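Local coordinates for protein alpha-glucosidase (Bacteroides thetaiotaomicron, PDB 5XFM) that hydrolyses terminal beta-L-arabinopyranosides and alpha-galactosides as a bifunctional, calcium-containing glycoside hydrolase of family 97, at residues 298-303 / 307-312. The protein carries 1 engineered substitution. Numbering follows the deposited sequence.
Sequences TWSWIL and GSINYD
Ser-300 and Ser-308 meet hydroxyl to hydroxyl, with Ser-300 OG 3.0 Å from Ser-308 OG, and the contact is built round this pair. Both side chains point across at the opposite segment, and in each the hydroxyl sits between the backbone N and the carbonyl carbon (chi1 79° in Ser-300, 61° in Ser-308). The methylenes also come within van der Waals distance, Ser-300 CB lying 3.8 Å from Ser-308 CB. Each oxygen has a second partner nearby in the same chain. Gln-314 NE2 bonds to Ser-300 OG, and Ser-308 OG bonds to the carbonyl O of Gln-305, in the turn that joins the segments. Neither buried oxygen thus depends on the other alone.

Further along, Ser-308 OG rests 3.7 Å from Trp-301 CA, against the backbone of the short helix. With CG anti to the backbone N (chi1 179°), the pyrrole side of the Trp-301 indole comes near the end of Ile-309, Trp-301 CD1 being 4.8 Å from Ile-309 CD1; its NE1 bonds to Asp-306, and the ring packs on helix 458-462 beside calcium ligand Glu-458. Ile-309, centre of an inverse gamma turn, adds the tip of its chain, with CD1 4.4 Å from Ser-300 OG. Asn-310 then caps helix 311-324.

The arrangement is a compact beta-alpha connection of the TIM-barrel-like catalytic domain: strand 295-299 ends, a helical turn and loop fold back on themselves, and helix 311-324 starts on its way to parallel neighbour strand 328-331.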
ATOM      1  N   THR A 298      14.582 -11.675  10.064  1.00 26.68           N
ATOM      2  CA  THR A 298      15.684 -11.969   9.164  1.00 24.23           C
ATOM      3  C   THR A 298      15.160 -12.856   8.041  1.00 21.80           C
ATOM      4  O   THR A 298      14.185 -13.590   8.213  1.00 20.12           O
ATOM      5  CB  THR A 298      16.863 -12.641   9.882  1.00 21.23           C
ATOM      6  OG1 THR A 298      16.404 -13.817  10.555  1.00 22.72           O
ATOM      7  CG2 THR A 298      17.471 -11.687  10.896  1.00 25.64           C
ATOM      8  N   TRP A 299      15.824 -12.807   6.897  1.00 18.80           N
ATOM      9  CA  TRP A 299      15.240 -13.330   5.678  1.00 21.79           C
ATOM     10  C   TRP A 299      16.349 -13.790   4.750  1.00 22.71           C
ATOM     11  O   TRP A 299      16.999 -12.967   4.104  1.00 22.47           O
ATOM     12  CB  TRP A 299      14.378 -12.245   5.020  1.00 18.10           C
ATOM     13  CG  TRP A 299      13.652 -12.658   3.778  1.00 17.82           C
ATOM     14  CD1 TRP A 299      13.240 -13.917   3.441  1.00 15.42           C
ATOM     15  CD2 TRP A 299      13.223 -11.797   2.717  1.00 17.86           C
ATOM     16  NE1 TRP A 299      12.590 -13.893   2.227  1.00 15.97           N
ATOM     17  CE2 TRP A 299      12.568 -12.603   1.762  1.00 19.45           C
ATOM     18  CE3 TRP A 299      13.338 -10.422   2.478  1.00 17.62           C
ATOM     19  CZ2 TRP A 299      12.021 -12.078   0.588  1.00 19.92           C
ATOM     20  CZ3 TRP A 299      12.804  -9.903   1.306  1.00 16.07           C
ATOM     21  CH2 TRP A 299      12.148 -10.729   0.379  1.00 15.68           C
ATOM     22  N   SER A 300      16.595 -15.098   4.727  1.00 20.51           N
ATOM     23  CA  SER A 300      17.728 -15.651   3.988  1.00 19.41           C
ATOM     24  C   SER A 300      17.569 -15.557   2.468  1.00 22.97           C
ATOM     25  O   SER A 300      18.534 -15.275   1.756  1.00 25.78           O
ATOM     26  CB  SER A 300      17.976 -17.112   4.414  1.00 20.90           C
ATOM     27  OG  SER A 300      17.069 -18.021   3.809  1.00 21.68           O
ATOM     28  N   TRP A 301      16.357 -15.774   1.970  1.00 20.21           N
ATOM     29  CA  TRP A 301      16.151 -15.892   0.527  1.00 21.79           C
ATOM     30  C   TRP A 301      16.465 -14.620  -0.269  1.00 21.19           C
ATOM     31  O   TRP A 301      16.830 -14.707  -1.426  1.00 20.59           O
ATOM     32  CB  TRP A 301      14.713 -16.327   0.222  1.00 21.97           C
ATOM     33  CG  TRP A 301      14.446 -16.435  -1.249  1.00 24.65           C
ATOM     34  CD1 TRP A 301      14.621 -17.533  -2.043  1.00 24.24           C
ATOM     35  CD2 TRP A 301      13.985 -15.388  -2.110  1.00 25.23           C
ATOM     36  NE1 TRP A 301      14.286 -17.237  -3.344  1.00 21.88           N
ATOM     37  CE2 TRP A 301      13.895 -15.924  -3.410  1.00 29.58           C
ATOM     38  CE3 TRP A 301      13.641 -14.047  -1.906  1.00 22.33           C
ATOM     39  CZ2 TRP A 301      13.469 -15.167  -4.502  1.00 25.07           C
ATOM     40  CZ3 TRP A 301      13.218 -13.299  -2.989  1.00 26.28           C
ATOM     41  CH2 TRP A 301      13.134 -13.861  -4.270  1.00 26.40           C
ATOM     42  N   ILE A 302      16.266 -13.439   0.304  1.00 25.40           N
ATOM     43  CA  ILE A 302      16.453 -12.225  -0.495  1.00 25.49           C
ATOM     44  C   ILE A 302      17.888 -12.127  -1.057  1.00 24.94           C
ATOM     45  O   ILE A 302      18.075 -11.900  -2.253  1.00 22.77           O
ATOM     46  CB  ILE A 302      16.084 -10.942   0.301  1.00 16.37           C
ATOM     47  CG1 ILE A 302      16.342  -9.696  -0.545  1.00 22.64           C
ATOM     48  CG2 ILE A 302      16.818 -10.856   1.635  1.00 20.00           C
ATOM     49  CD1 ILE A 302      15.578  -9.680  -1.843  1.00 22.71           C
ATOM     50  N   LEU A 303      18.891 -12.366  -0.219  1.00 25.71           N
ATOM     51  CA  LEU A 303      20.281 -12.262  -0.658  1.00 23.70           C
ATOM     52  C   LEU A 303      20.956 -13.604  -0.946  1.00 23.83           C
ATOM     53  O   LEU A 303      21.901 -13.662  -1.734  1.00 28.75           O
ATOM     54  CB  LEU A 303      21.095 -11.500   0.390  1.00 27.03           C
ATOM     55  CG  LEU A 303      20.943  -9.982   0.336  1.00 22.12           C
ATOM     56  CD1 LEU A 303      21.726  -9.322   1.455  1.00 22.27           C
ATOM     57  CD2 LEU A 303      21.416  -9.478  -1.015  1.00 21.01           C
ATOM     58  N   GLY A 307      19.243 -21.356  -2.729  1.00 23.96           N
ATOM     59  CA  GLY A 307      20.297 -22.157  -2.129  1.00 21.87           C
ATOM     60  C   GLY A 307      20.316 -22.085  -0.613  1.00 26.57           C
ATOM     61  O   GLY A 307      20.955 -22.902   0.048  1.00 28.32           O
ATOM     62  N   SER A 308      19.609 -21.104  -0.057  1.00 22.50           N
ATOM     63  CA  SER A 308      19.571 -20.922   1.391  1.00 22.52           C
ATOM     64  C   SER A 308      18.448 -21.711   2.070  1.00 22.72           C
ATOM     65  O   SER A 308      18.392 -21.804   3.300  1.00 17.47           O
ATOM     66  CB  SER A 308      19.430 -19.441   1.719  1.00 20.16           C
ATOM     67  OG  SER A 308      18.228 -18.927   1.175  1.00 22.33           O
ATOM     68  N   ILE A 309      17.563 -22.293   1.271  1.00 21.13           N
ATOM     69  CA  ILE A 309      16.421 -23.008   1.827  1.00 21.95           C
ATOM     70  C   ILE A 309      16.828 -24.420   2.226  1.00 18.19           C
ATOM     71  O   ILE A 309      16.556 -25.396   1.520  1.00 17.13           O
ATOM     72  CB  ILE A 309      15.243 -23.045   0.841  1.00 23.85           C
ATOM     73  CG1 ILE A 309      14.938 -21.624   0.375  1.00 23.95           C
ATOM     74  CG2 ILE A 309      14.015 -23.654   1.498  1.00 19.13           C
ATOM     75  CD1 ILE A 309      14.503 -20.706   1.498  1.00 17.42           C
ATOM     76  N   ASN A 310      17.508 -24.498   3.364  1.00 19.22           N
ATOM     77  CA  ASN A 310      17.926 -25.758   3.966  1.00 22.53           C
ATOM     78  C   ASN A 310      18.072 -25.546   5.465  1.00 22.36           C
ATOM     79  O   ASN A 310      18.134 -24.409   5.925  1.00 19.83           O
ATOM     80  CB  ASN A 310      19.241 -26.264   3.357  1.00 18.92           C
ATOM     81  CG  ASN A 310      20.362 -25.246   3.470  1.00 22.56           C
ATOM     82  OD1 ASN A 310      20.978 -25.101   4.525  1.00 25.47           O
ATOM     83  ND2 ASN A 310      20.632 -24.538   2.380  1.00 17.72           N
ATOM     84  N   TYR A 311      18.137 -26.639   6.221  1.00 27.78           N
ATOM     85  CA  TYR A 311      18.143 -26.575   7.681  1.00 25.30           C
ATOM     86  C   TYR A 311      19.247 -25.679   8.256  1.00 20.80           C
ATOM     87  O   TYR A 311      18.976 -24.815   9.087  1.00 29.93           O
ATOM     88  CB  TYR A 311      18.265 -27.989   8.266  1.00 25.52           C
ATOM     89  CG  TYR A 311      17.959 -28.069   9.746  1.00 27.44           C
ATOM     90  CD1 TYR A 311      18.937 -27.797  10.696  1.00 30.22           C
ATOM     91  CD2 TYR A 311      16.685 -28.396  10.195  1.00 30.07           C
ATOM     92  CE1 TYR A 311      18.658 -27.863  12.049  1.00 27.62           C
ATOM     93  CE2 TYR A 311      16.397 -28.463  11.548  1.00 30.47           C
ATOM     94  CZ  TYR A 311      17.390 -28.194  12.469  1.00 29.39           C
ATOM     95  OH  TYR A 311      17.114 -28.256  13.814  1.00 37.65           O
ATOM     96  N   ASP A 312      20.479 -25.869   7.801  1.00 20.26           N
ATOM     97  CA  ASP A 312      21.630 -25.216   8.423  1.00 26.01           C
ATOM     98  C   ASP A 312      21.684 -23.709   8.175  1.00 22.97           C
ATOM     99  O   ASP A 312      22.024 -22.938   9.072  1.00 26.24           O
ATOM    100  CB  ASP A 312      22.933 -25.859   7.922  1.00 22.97           C
ATOM    101  CG  ASP A 312      23.119 -27.281   8.427  1.00 24.82           C
ATOM    102  OD1 ASP A 312      22.441 -27.672   9.404  1.00 28.91           O
ATOM    103  OD2 ASP A 312      23.948 -28.010   7.846  1.00 32.91           O
TER